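Local coordinates for protein aphrodisin (Mesocricetus auratus, PDB 1E5P) that works as a sex pheromone, a secreted lipocalin of the female hamster that prompts males to mate, at residues A[18-21]-A[22-25]. Residues are numbered along the deposited sequence; the frame is centred on the assembly and turned at random. Where two conformers were deposited one is given.
Sequences DNLE and KIEE
The carbonyl oxygen of L20 takes two backbone donors: I23 N lies 3.0 Å from L20 O, well above the carbonyl plane, and E24 N makes a weaker, more bent bond to the same L20 O. Carbon crowds it as well, for in the E24 conformer given here E24 CG sits 3.2 Å from L20 O, and I23 CG1 comes close too. One residue earlier, K22 N bonds to N19 O at 3.0 Å, closing the first tight turn, while K22 CB and CG pack against that oxygen. In this lipocalin the segment 18-25 belongs to the loop that joins strands 8-17 and 32-39 of the antiparallel barrel. L20 has CG anti to its own N (chi1 -178°), which lets its branch lie across the E24 side chain at a slant, with L20 CG 3.7 Å from E24 OE2 in that same conformer. L20 CD1 meets I23 CG1 at 4.1 Å, the two side chains running nearly perpendicular, and both residues also touch L141 of strand 140-142. K22 bends at chi2 (-77°) and sends its amine away from the turn to a salt bridge with D100. A water donates to E21 O at 2.7 Å and, weakly, to E25 O, bridging the backbone of E21 and E25.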
ATOM      1  N   ASP A  18     -12.062   2.469  -0.942  1.00 21.10           N
ATOM      2  CA  ASP A  18     -13.516   2.689  -1.147  1.00 21.71           C
ATOM      3  C   ASP A  18     -14.323   1.573  -0.524  1.00 21.84           C
ATOM      4  O   ASP A  18     -15.490   1.821  -0.117  0.50 20.60           O
ATOM      5  CB  ASP A  18     -13.842   2.965  -2.599  1.00 24.32           C
ATOM      6  CG  ASP A  18     -13.439   1.882  -3.573  1.00 25.75           C
ATOM      7  OD1 ASP A  18     -12.780   0.925  -3.148  1.00 24.03           O
ATOM      8  OD2 ASP A  18     -13.775   2.001  -4.781  1.00 28.68           O
ATOM      9  N   ASN A  19     -13.813   0.356  -0.411  1.00 21.63           N
ATOM     10  CA  ASN A  19     -14.498  -0.766   0.261  1.00 21.67           C
ATOM     11  C   ASN A  19     -13.803  -0.923   1.602  1.00 22.04           C
ATOM     12  O   ASN A  19     -12.789  -1.608   1.781  1.00 22.06           O
ATOM     13  CB  ASN A  19     -14.420  -2.038  -0.599  1.00 20.63           C
ATOM     14  CG  ASN A  19     -15.123  -1.885  -1.925  1.00 21.26           C
ATOM     15  OD1 ASN A  19     -14.682  -2.406  -2.971  1.00 23.93           O
ATOM     16  ND2 ASN A  19     -16.246  -1.163  -1.977  1.00 19.86           N
ATOM     17  N   LEU A  20     -14.348  -0.268   2.631  1.00 22.06           N
ATOM     18  CA  LEU A  20     -13.650  -0.170   3.918  1.00 22.65           C
ATOM     19  C   LEU A  20     -13.363  -1.481   4.581  1.00 21.84           C
ATOM     20  O   LEU A  20     -12.294  -1.662   5.212  1.00 22.35           O
ATOM     21  CB  LEU A  20     -14.431   0.816   4.790  1.00 25.31           C
ATOM     22  CG  LEU A  20     -13.898   1.150   6.177  1.00 29.21           C
ATOM     23  CD1 LEU A  20     -12.515   1.758   6.096  1.00 30.70           C
ATOM     24  CD2 LEU A  20     -14.880   2.089   6.896  1.00 31.23           C
ATOM     25  N   GLU A  21     -14.249  -2.482   4.431  1.00 20.93           N
ATOM     26  CA  GLU A  21     -14.034  -3.753   5.093  1.00 22.55           C
ATOM     27  C   GLU A  21     -12.746  -4.430   4.620  1.00 21.84           C
ATOM     28  O   GLU A  21     -12.183  -5.226   5.359  1.00 22.39           O
ATOM     29  CB  GLU A  21     -15.209  -4.709   4.940  1.00 24.71           C
ATOM     30  CG  GLU A  21     -15.523  -5.189   3.559  0.50 22.91           C
ATOM     31  CD  GLU A  21     -16.179  -4.237   2.604  0.50 21.90           C
ATOM     32  OE1 GLU A  21     -16.700  -3.178   3.026  0.40 20.58           O
ATOM     33  OE2 GLU A  21     -16.145  -4.586   1.388  0.50 20.52           O
ATOM     34  N   LYS A  22     -12.274  -4.101   3.416  1.00 21.04           N
ATOM     35  CA  LYS A  22     -11.046  -4.726   2.921  1.00 20.43           C
ATOM     36  C   LYS A  22      -9.802  -4.347   3.720  1.00 20.63           C
ATOM     37  O   LYS A  22      -8.797  -5.088   3.722  1.00 20.76           O
ATOM     38  CB  LYS A  22     -10.819  -4.288   1.466  1.00 20.73           C
ATOM     39  CG  LYS A  22     -11.785  -4.867   0.446  1.00 22.45           C
ATOM     40  CD  LYS A  22     -11.421  -6.323   0.131  1.00 23.07           C
ATOM     41  CE  LYS A  22     -12.317  -6.895  -0.986  1.00 21.58           C
ATOM     42  NZ  LYS A  22     -11.877  -8.291  -1.302  1.00 21.21           N
ATOM     43  N   ILE A  23      -9.830  -3.189   4.380  1.00 18.75           N
ATOM     44  CA  ILE A  23      -8.644  -2.667   5.054  1.00 19.03           C
ATOM     45  C   ILE A  23      -8.782  -2.545   6.560  1.00 19.84           C
ATOM     46  O   ILE A  23      -7.829  -2.134   7.244  1.00 19.02           O
ATOM     47  CB  ILE A  23      -8.191  -1.336   4.428  1.00 18.96           C
ATOM     48  CG1 ILE A  23      -9.289  -0.257   4.465  1.00 18.94           C
ATOM     49  CG2 ILE A  23      -7.784  -1.562   2.977  1.00 20.27           C
ATOM     50  CD1 ILE A  23      -8.738   1.156   4.290  1.00 20.16           C
ATOM     51  N   GLU A  24      -9.986  -2.872   7.069  1.00 20.79           N
ATOM     52  CA  GLU A  24     -10.095  -2.885   8.544  1.00 21.99           C
ATOM     53  C   GLU A  24      -9.411  -4.128   9.101  1.00 21.57           C
ATOM     54  O   GLU A  24      -8.951  -4.997   8.354  1.00 21.68           O
ATOM     55  CB  GLU A  24     -11.584  -2.907   8.909  1.00 25.63           C
ATOM     56  CG  GLU A  24     -12.206  -1.584   8.418  1.00 32.52           C
ATOM     57  CD  GLU A  24     -13.473  -1.286   9.182  1.00 37.29           C
ATOM     58  OE1 GLU A  24     -14.289  -2.228   9.283  0.50 37.76           O
ATOM     59  OE2 GLU A  24     -13.640  -0.148   9.666  0.50 39.77           O
ATOM     60  N   GLU A  25      -9.307  -4.208  10.426  1.00 22.23           N
ATOM     61  CA  GLU A  25      -8.746  -5.420  11.045  1.00 24.59           C
ATOM     62  C   GLU A  25      -9.552  -6.619  10.508  1.00 25.46           C
ATOM     63  O   GLU A  25     -10.766  -6.575  10.424  0.50 24.61           O
ATOM     64  CB  GLU A  25      -8.959  -5.319  12.564  1.00 25.86           C
ATOM     65  CG  GLU A  25      -8.421  -6.444  13.397  1.00 27.22           C
ATOM     66  CD  GLU A  25      -8.793  -6.364  14.872  0.70 26.05           C
ATOM     67  OE1 GLU A  25      -9.509  -5.430  15.257  0.50 24.63           O
ATOM     68  OE2 GLU A  25      -8.377  -7.265  15.638  0.50 25.30           O
TER
HETATM   69  O   HOH W   1     -12.946  -6.331   7.749  1.00 44.68           O